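Local coordinates for L-tyrosine isonitrile synthase (Pseudomonas aeruginosa, PDB 3E59), which makes the isonitrile group on L-tyrosine, using C2 of ribulose 5-phosphate as the carbon source, in the biosynthesis of paerucumarin, at residues A66-S71 with T279-V284; K70-G75 with Y207-T212; D115-G120 with H129-Q134. All coordinates share one frame; numbering follows the deposited sequence. Where two conformers were deposited one is given.

Contact 1. Residues A66-S71 with T279-V284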
loop_
_atom_site.group_PDB
_atom_site.type_symbol
_atom_site.label_atom_id
_atom_site.label_comp_id
_atom_site.label_asym_id
_atom_site.label_seq_id
_atom_site.Cartn_x
_atom_site.Cartn_y
_atom_site.Cartn_z
ATOM N N ALA A 66 -4.155 -0.421 -0.120
ATOM C CA ALA A 66 -3.248 0.502 0.574
ATOM C C ALA A 66 -4.014 1.441 1.511
ATOM O O ALA A 66 -5.243 1.428 1.546
ATOM C CB ALA A 66 -2.455 1.329 -0.440
ATOM N N PHE A 67 -3.268 2.261 2.251
ATOM C CA PHE A 67 -3.826 3.272 3.155
ATOM C C PHE A 67 -4.809 2.688 4.184
ATOM O O PHE A 67 -5.981 3.102 4.239
ATOM C CB PHE A 67 -4.483 4.415 2.367
ATOM C CG PHE A 67 -3.539 5.191 1.480
ATOM C CD1 PHE A 67 -3.397 4.859 0.115
ATOM C CD2 PHE A 67 -2.838 6.287 1.982
ATOM C CE1 PHE A 67 -2.547 5.599 -0.719
ATOM C CE2 PHE A 67 -1.980 7.022 1.167
ATOM C CZ PHE A 67 -1.837 6.684 -0.188
ATOM N N PRO A 68 -4.347 1.717 4.994
ATOM C CA PRO A 68 -5.239 1.092 5.982
ATOM C C PRO A 68 -5.507 1.962 7.212
ATOM O O PRO A 68 -6.653 2.124 7.625
ATOM C CB PRO A 68 -4.474 -0.181 6.390
ATOM C CG PRO A 68 -3.047 0.160 6.211
ATOM C CD PRO A 68 -3.002 1.110 5.009
ATOM N N ALA A 69 -4.434 2.475 7.805
ATOM C CA ALA A 69 -4.471 3.263 9.027
ATOM C C ALA A 69 -3.029 3.494 9.348
ATOM O O ALA A 69 -2.163 2.768 8.861
ATOM C CB ALA A 69 -5.135 2.496 10.177
ATOM N N LYS A 70 -2.764 4.510 10.162
ATOM C CA LYS A 70 -1.411 4.761 10.636
ATOM C C LYS A 70 -0.938 3.603 11.533
ATOM O O LYS A 70 -1.750 2.957 12.212
ATOM C CB LYS A 70 -1.378 6.092 11.391
ATOM C CG LYS A 70 -0.319 7.091 10.908
ATOM C CD LYS A 70 -0.650 7.719 9.582
ATOM C CE LYS A 70 0.140 9.005 9.368
ATOM N NZ LYS A 70 1.087 8.976 8.220
ATOM N N SER A 71 0.366 3.320 11.518
ATOM C CA SER A 71 0.958 2.412 12.510
ATOM C C SER A 71 0.534 2.817 13.931
ATOM O O SER A 71 0.491 4.017 14.244
ATOM C CB SER A 71 2.483 2.429 12.389
ATOM O OG SER A 71 3.114 1.996 13.586
ATOM N N THR A 279 5.987 2.758 3.508
ATOM C CA THR A 279 4.764 3.409 3.079
ATOM C C THR A 279 4.429 4.585 4.029
ATOM O O THR A 279 4.886 4.596 5.175
ATOM C CB THR A 279 3.606 2.415 3.021
ATOM O OG1 THR A 279 3.387 1.884 4.327
ATOM C CG2 THR A 279 3.910 1.258 2.029
ATOM N N PRO A 280 3.670 5.589 3.538
ATOM C CA PRO A 280 3.368 6.804 4.323
ATOM C C PRO A 280 2.655 6.597 5.667
ATOM O O PRO A 280 2.806 7.427 6.560
ATOM C CB PRO A 280 2.517 7.647 3.372
ATOM C CG PRO A 280 2.065 6.734 2.285
ATOM C CD PRO A 280 3.105 5.665 2.172
ATOM N N TRP A 281 1.922 5.498 5.829
ATOM C CA TRP A 281 1.259 5.215 7.107
ATOM C C TRP A 281 2.181 4.541 8.133
ATOM O O TRP A 281 1.751 4.245 9.240
ATOM C CB TRP A 281 -0.040 4.428 6.916
ATOM C CG TRP A 281 0.078 3.210 6.021
ATOM C CD1 TRP A 281 0.224 1.903 6.420
ATOM C CD2 TRP A 281 0.042 3.188 4.587
ATOM N NE1 TRP A 281 0.297 1.074 5.321
ATOM C CE2 TRP A 281 0.190 1.832 4.182
ATOM C CE3 TRP A 281 -0.102 4.179 3.602
ATOM C CZ2 TRP A 281 0.202 1.442 2.831
ATOM C CZ3 TRP A 281 -0.088 3.791 2.248
ATOM C CH2 TRP A 281 0.066 2.435 1.883
ATOM N N HIS A 282 3.439 4.312 7.747
ATOM C CA HIS A 282 4.475 3.741 8.621
ATOM C C HIS A 282 5.672 4.680 8.762
ATOM O O HIS A 282 6.664 4.325 9.376
ATOM C CB HIS A 282 4.956 2.385 8.081
ATOM C CG HIS A 282 3.988 1.270 8.307
ATOM N ND1 HIS A 282 3.961 0.538 9.472
ATOM C CD2 HIS A 282 3.004 0.771 7.526
ATOM C CE1 HIS A 282 3.010 -0.379 9.395
ATOM N NE2 HIS A 282 2.411 -0.254 8.224
ATOM N N GLY A 283 5.570 5.886 8.206
ATOM C CA GLY A 283 6.667 6.845 8.250
ATOM C C GLY A 283 6.228 8.296 8.224
ATOM O O GLY A 283 5.062 8.612 8.491
ATOM N N VAL A 284 7.176 9.181 7.920
ATOM C CA VAL A 284 6.937 10.633 7.926
ATOM C C VAL A 284 7.513 11.280 6.683
ATOM O O VAL A 284 8.555 10.849 6.179
ATOM C CB VAL A 284 7.534 11.360 9.177
ATOM C CG1 VAL A 284 6.815 10.959 10.451
ATOM C CG2 VAL A 284 9.042 11.125 9.301
#
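The indole of Trp281 lies against the backbone of 66-71, with Pro68 CD and the peptide nitrogen of Phe67 over one face and Thr279 OG1 over the opposite face. Pro68 CD makes a CH-pi contact with the five-membered ring of Trp281, 3.4 Å from its centroid. Phe67 N is 3.4 Å from Trp281 CH2. The six-membered ring meets the Phe67 ring obliquely, with planes at 47°. Trp281 CZ3 sits above the centre of the Phe67 ring, 3.7 Å from Phe67 CD2. Ala66 CB touches Trp281 CH2 at 3.6 Å. With Trp281 CG between the backbone N and the carbonyl carbon (chi1 49°), the indole is laid alongside 66-69.

The backbone is tied as well. Ser71 N gives Trp281 O a nearly straight hydrogen bond of 2.8 Å, at 165°. The Lys70 chain bends back so that Lys70 NZ reaches Pro280 O at 2.8 Å, a weak bond; its stronger partner is Glu86, a salt bridge. Ser71 CB lies 3.8 Å from His282 ND1, which bonds to Lys76.

Residues 279-282 form a type I beta turn, closed by His282 N to Thr279 O. Through this turn, the chain entering strand 284-287 of the mixed sheet packs on the loop that follows strand 60-64 of the parallel sheet.

Contact 2. Residues K70-G75 with Y207-T212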
loop_
_atom_site.group_PDB
_atom_site.type_symbol
_atom_site.label_atom_id
_atom_site.label_comp_id
_atom_site.label_asym_id
_atom_site.label_seq_id
_atom_site.Cartn_x
_atom_site.Cartn_y
_atom_site.Cartn_z
ATOM N N LYS A 70 -2.764 4.510 10.162
ATOM C CA LYS A 70 -1.411 4.761 10.636
ATOM C C LYS A 70 -0.938 3.603 11.533
ATOM O O LYS A 70 -1.750 2.957 12.212
ATOM C CB LYS A 70 -1.378 6.092 11.391
ATOM C CG LYS A 70 -0.319 7.091 10.908
ATOM C CD LYS A 70 -0.650 7.719 9.582
ATOM C CE LYS A 70 0.140 9.005 9.368
ATOM N NZ LYS A 70 1.087 8.976 8.220
ATOM N N SER A 71 0.366 3.320 11.518
ATOM C CA SER A 71 0.958 2.412 12.510
ATOM C C SER A 71 0.534 2.817 13.931
ATOM O O SER A 71 0.491 4.017 14.244
ATOM C CB SER A 71 2.483 2.429 12.389
ATOM O OG SER A 71 3.114 1.996 13.586
ATOM N N PRO A 72 0.230 1.824 14.804
ATOM C CA PRO A 72 -0.195 2.158 16.172
ATOM C C PRO A 72 0.963 2.607 17.053
ATOM O O PRO A 72 0.747 3.023 18.183
ATOM C CB PRO A 72 -0.770 0.838 16.691
ATOM C CG PRO A 72 -0.009 -0.222 15.925
ATOM C CD PRO A 72 0.260 0.363 14.570
ATOM N N ASN A 73 2.181 2.509 16.534
ATOM C CA ASN A 73 3.382 2.875 17.269
ATOM C C ASN A 73 3.622 4.386 17.172
ATOM O O ASN A 73 3.951 4.888 16.090
ATOM C CB ASN A 73 4.585 2.093 16.710
ATOM C CG ASN A 73 5.855 2.272 17.536
ATOM O OD1 ASN A 73 5.957 3.183 18.367
ATOM N ND2 ASN A 73 6.835 1.390 17.312
ATOM N N PRO A 74 3.497 5.111 18.311
ATOM C CA PRO A 74 3.697 6.567 18.298
ATOM C C PRO A 74 5.136 6.974 17.979
ATOM O O PRO A 74 5.403 8.142 17.707
ATOM C CB PRO A 74 3.330 7.003 19.729
ATOM C CG PRO A 74 2.694 5.803 20.385
ATOM C CD PRO A 74 3.195 4.602 19.662
ATOM N N GLY A 75 6.057 6.020 18.024
ATOM C CA GLY A 75 7.448 6.301 17.701
ATOM C C GLY A 75 7.741 6.265 16.215
ATOM O O GLY A 75 8.835 6.653 15.800
ATOM N N TYR A 207 6.748 -6.326 14.054
ATOM C CA TYR A 207 7.728 -6.199 15.132
ATOM C C TYR A 207 7.999 -4.726 15.475
ATOM O O TYR A 207 7.967 -4.329 16.644
ATOM C CB TYR A 207 9.019 -6.940 14.760
ATOM C CG TYR A 207 10.178 -6.657 15.683
ATOM C CD1 TYR A 207 10.283 -7.320 16.907
ATOM C CD2 TYR A 207 11.180 -5.750 15.329
ATOM C CE1 TYR A 207 11.344 -7.084 17.760
ATOM C CE2 TYR A 207 12.259 -5.494 16.192
ATOM C CZ TYR A 207 12.322 -6.174 17.405
ATOM O OH TYR A 207 13.349 -5.963 18.294
ATOM N N GLU A 208 8.246 -3.919 14.452
ATOM C CA GLU A 208 8.502 -2.493 14.636
ATOM C C GLU A 208 7.293 -1.723 15.175
ATOM O O GLU A 208 7.454 -0.793 15.963
ATOM C CB GLU A 208 9.075 -1.882 13.358
ATOM C CG GLU A 208 10.527 -2.341 13.134
ATOM C CD GLU A 208 11.188 -1.795 11.877
ATOM O OE1 GLU A 208 10.585 -0.999 11.130
ATOM O OE2 GLU A 208 12.341 -2.182 11.626
ATOM N N ASP A 209 6.089 -2.138 14.785
ATOM C CA ASP A 209 4.856 -1.616 15.386
ATOM C C ASP A 209 4.803 -1.832 16.902
ATOM O O ASP A 209 4.242 -1.007 17.620
ATOM C CB ASP A 209 3.634 -2.299 14.773
ATOM C CG ASP A 209 3.148 -1.623 13.495
ATOM O OD1 ASP A 209 3.704 -0.572 13.089
ATOM O OD2 ASP A 209 2.184 -2.163 12.909
ATOM N N GLY A 210 5.354 -2.959 17.371
ATOM C CA GLY A 210 5.343 -3.309 18.794
ATOM C C GLY A 210 6.499 -2.719 19.585
ATOM O O GLY A 210 6.445 -2.646 20.812
ATOM N N LEU A 211 7.548 -2.305 18.878
ATOM C CA LEU A 211 8.723 -1.698 19.489
ATOM C C LEU A 211 8.472 -0.238 19.805
ATOM O O LEU A 211 9.149 0.636 19.268
ATOM C CB LEU A 211 9.923 -1.775 18.545
ATOM C CG LEU A 211 11.075 -2.737 18.817
ATOM C CD1 LEU A 211 12.210 -2.377 17.862
ATOM C CD2 LEU A 211 11.555 -2.692 20.269
ATOM N N THR A 212 7.492 0.022 20.663
ATOM C CA THR A 212 7.177 1.377 21.096
ATOM C C THR A 212 8.360 1.912 21.914
ATOM O O THR A 212 8.926 1.170 22.707
ATOM C CB THR A 212 5.860 1.404 21.912
ATOM O OG1 THR A 212 5.965 0.526 23.039
ATOM C CG2 THR A 212 4.688 0.938 21.050
#
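Asn73 reaches across to the end of helix 193-210, and its atoms meet the last turn of the helix and the residues just after it. Asn73 CB lies 3.2 Å from Asp209 O. CG is anti to the backbone N (chi1 -172°), which carries the amide over to the carbonyls of Glu208 and Leu211 at the end of the helix. Asn73 OD1 packs 3.5 Å from Thr212 CA. It also accepts from Gly75 N in its own loop. At the tip, ND2 donates twice. The bond from Asn73 ND2 to Glu208 O is short, 2.6 Å, and lies in both the carbonyl plane and the amide plane. The one from Asn73 ND2 to Leu211 O is 3.1 Å and comes from above that carbonyl plane. Two acceptors on ND2 and a donor on OD1 fix which way round the amide sits.

A second link uses Asp209. Ser71 OG donates to Asp209 OD1 at 2.7 Å, from above the carboxylate plane. Lys76 of the loop also holds Asp209 OD1, by a salt bridge. Pro72 CD lies 3.6 Å from Asp209 OD2.

Two turns shape the loop: an ST turn from Ser71 OG to Asn73 N and an Asx turn from Asn73 OD1 to Gly75 N. They face the C-terminal end of helix 193-210, where the chain leaves through an inverse gamma turn centred on Leu211.

Contact 3. Residues D115-G120 with H129-Q134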
loop_
_atom_site.group_PDB
_atom_site.type_symbol
_atom_site.label_atom_id
_atom_site.label_comp_id
_atom_site.label_asym_id
_atom_site.label_seq_id
_atom_site.Cartn_x
_atom_site.Cartn_y
_atom_site.Cartn_z
ATOM N N ASP A 115 -7.281 -1.590 3.036
ATOM C CA ASP A 115 -7.274 -2.859 3.756
ATOM C C ASP A 115 -7.318 -2.668 5.275
ATOM O O ASP A 115 -7.012 -3.587 6.036
ATOM C CB ASP A 115 -6.079 -3.730 3.325
ATOM C CG ASP A 115 -4.739 -2.976 3.305
ATOM O OD1 ASP A 115 -4.671 -1.734 3.462
ATOM O OD2 ASP A 115 -3.722 -3.666 3.113
ATOM N N GLY A 116 -7.723 -1.474 5.712
ATOM C CA GLY A 116 -7.749 -1.144 7.138
ATOM C C GLY A 116 -8.686 -2.057 7.882
ATOM O O GLY A 116 -8.364 -2.549 8.952
ATOM N N ARG A 117 -9.847 -2.296 7.283
ATOM C CA ARG A 117 -10.867 -3.117 7.890
ATOM C C ARG A 117 -10.548 -4.609 7.851
ATOM O O ARG A 117 -11.058 -5.345 8.681
ATOM C CB ARG A 117 -12.230 -2.843 7.240
ATOM C CG ARG A 117 -13.440 -3.333 8.054
ATOM C CD ARG A 117 -13.698 -2.455 9.271
ATOM N NE ARG A 117 -14.216 -1.141 8.896
ATOM C CZ ARG A 117 -14.233 -0.082 9.698
ATOM N NH1 ARG A 117 -13.750 -0.166 10.930
ATOM N NH2 ARG A 117 -14.725 1.071 9.257
ATOM N N VAL A 118 -9.707 -5.052 6.911
ATOM C CA VAL A 118 -9.487 -6.499 6.695
ATOM C C VAL A 118 -8.736 -7.216 7.836
ATOM O O VAL A 118 -8.955 -8.414 8.067
ATOM C CB VAL A 118 -8.849 -6.853 5.281
ATOM C CG1 VAL A 118 -9.446 -6.009 4.158
ATOM C CG2 VAL A 118 -7.345 -6.752 5.287
ATOM N N PHE A 119 -7.882 -6.480 8.554
ATOM C CA PHE A 119 -6.974 -7.082 9.550
ATOM C C PHE A 119 -7.602 -7.386 10.918
ATOM O O PHE A 119 -7.423 -8.482 11.479
ATOM C CB PHE A 119 -5.714 -6.231 9.712
ATOM C CG PHE A 119 -4.997 -5.966 8.407
ATOM C CD1 PHE A 119 -4.725 -4.663 7.998
ATOM C CD2 PHE A 119 -4.603 -7.023 7.584
ATOM C CE1 PHE A 119 -4.065 -4.411 6.793
ATOM C CE2 PHE A 119 -3.949 -6.774 6.370
ATOM C CZ PHE A 119 -3.684 -5.470 5.975
ATOM N N GLY A 120 -8.339 -6.412 11.443
ATOM C CA GLY A 120 -8.948 -6.541 12.756
ATOM C C GLY A 120 -7.897 -6.487 13.836
ATOM O O GLY A 120 -7.058 -5.576 13.853
ATOM N N HIS A 129 -10.583 3.795 15.067
ATOM C CA HIS A 129 -9.403 4.425 14.480
ATOM C C HIS A 129 -9.413 4.281 12.960
ATOM O O HIS A 129 -9.138 5.249 12.237
ATOM C CB HIS A 129 -8.116 3.838 15.065
ATOM C CG HIS A 129 -7.745 4.401 16.402
ATOM N ND1 HIS A 129 -7.045 5.580 16.542
ATOM C CD2 HIS A 129 -7.973 3.947 17.657
ATOM C CE1 HIS A 129 -6.852 5.826 17.825
ATOM N NE2 HIS A 129 -7.405 4.849 18.523
ATOM N N ILE A 130 -9.740 3.073 12.488
ATOM C CA ILE A 130 -9.833 2.788 11.052
ATOM C C ILE A 130 -10.892 3.677 10.378
ATOM O O ILE A 130 -10.623 4.290 9.340
ATOM C CB ILE A 130 -10.085 1.272 10.777
ATOM C CG1 ILE A 130 -8.879 0.441 11.224
ATOM C CG2 ILE A 130 -10.380 0.999 9.291
ATOM C CD1 ILE A 130 -9.246 -0.954 11.519
ATOM N N SER A 131 -12.081 3.750 10.971
ATOM C CA SER A 131 -13.146 4.608 10.450
ATOM C C SER A 131 -12.746 6.081 10.389
ATOM O O SER A 131 -13.073 6.759 9.428
ATOM C CB SER A 131 -14.434 4.438 11.256
ATOM O OG SER A 131 -15.134 3.282 10.840
ATOM N N ALA A 132 -12.048 6.567 11.417
ATOM C CA ALA A 132 -11.560 7.952 11.445
ATOM C C ALA A 132 -10.505 8.212 10.353
ATOM O O ALA A 132 -10.514 9.265 9.697
ATOM C CB ALA A 132 -11.007 8.288 12.816
ATOM N N TYR A 133 -9.607 7.247 10.161
ATOM C CA TYR A 133 -8.595 7.333 9.110
ATOM C C TYR A 133 -9.221 7.324 7.713
ATOM O O TYR A 133 -8.803 8.100 6.841
ATOM C CB TYR A 133 -7.569 6.207 9.251
ATOM C CG TYR A 133 -6.384 6.304 8.309
ATOM C CD1 TYR A 133 -6.409 5.678 7.058
ATOM C CD2 TYR A 133 -5.230 7.010 8.676
ATOM C CE1 TYR A 133 -5.319 5.752 6.190
ATOM C CE2 TYR A 133 -4.133 7.097 7.813
ATOM C CZ TYR A 133 -4.191 6.468 6.572
ATOM O OH TYR A 133 -3.113 6.536 5.726
ATOM N N GLN A 134 -10.199 6.432 7.523
ATOM C CA GLN A 134 -10.973 6.333 6.283
ATOM C C GLN A 134 -11.605 7.674 5.913
ATOM O O GLN A 134 -11.453 8.154 4.789
ATOM C CB GLN A 134 -12.064 5.257 6.410
ATOM C CG GLN A 134 -11.594 3.820 6.128
ATOM C CD GLN A 134 -12.702 2.770 6.253
ATOM O OE1 GLN A 134 -12.425 1.586 6.439
ATOM N NE2 GLN A 134 -13.955 3.202 6.156
HETATM O O HOH W 1 -10.331 0.589 5.698
#
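Ile130 meets Gly116 first, where the CA atoms of the two segments come nearest. Ile130 CD1 lies only 3.1 Å from Gly116 O, a tight contact. Ile130 CG2 rests 3.8 Å from Gly116 C. Gly116 has no side chain, and the isoleucine branches lie directly on its backbone. Ile130 CG2 also covers one face of the Arg117 guanidinium, 3.9 Å from Arg117 NH1, near the rim of the group.

Ser131 comes next. Ser131 OG takes a hydrogen bond from Arg117 NH2 at 2.7 Å. The bond is nearly straight, 168° at the hydrogen, and the oxygen lies close to the guanidinium plane. The arginine chain leaves anti to its backbone nitrogen (chi1 -163°) and then bends at chi2 and chi3. This brings the guanidinium round to the helix. Two acids hold the same group: Arg117 NH1 pairs with Asp127 and NH2 with Glu155. Two carboxylates beside it would be expected to stabilise the charge of this buried arginine.

Gln134 is one turn beyond Ile130. Gln134 OE1 is 3.7 Å from Arg117 NH2, and the amide plane stands 72° from the guanidinium plane. Its NE2 bonds to Glu155, so glutamine and arginine share that carboxylate. Gln134 was modelled in two conformers. A water bridge from its OE1 to Arg117 N is doubtful, because one leg is too short and the other weak.

The short, weakly bonded helix 116-119 and the long helix 127-144 thus pack together within one connection of the parallel sheet. It leads from strand 108-112 to its parallel neighbour 149-151, a beta-alpha-beta crossover.

How the contacts relate
Contacts 1 and 2 start from one run of residues, 66-75, in the loop between strand 60-64 and helix 84-103, and share Lys70 and Ser71. Their centres are about 11 Å apart. Contact 3 is about 11 Å from contact 1 and 16 Å from contact 2, centre to centre. Along the chain it is nested inside the loops that both of them close. Residues 66-75 reach three parts of the fold: the turn before the mixed sheet, the end of helix 193-210, and the crossover between strands 108-112 and 149-151. At the crossover, Pro68 packs on Asp115 and Gly116, and Phe67 on Tyr133. His282 touches Asp209. The loop thus connects distant parts of the chain within the isocyanide synthase fold.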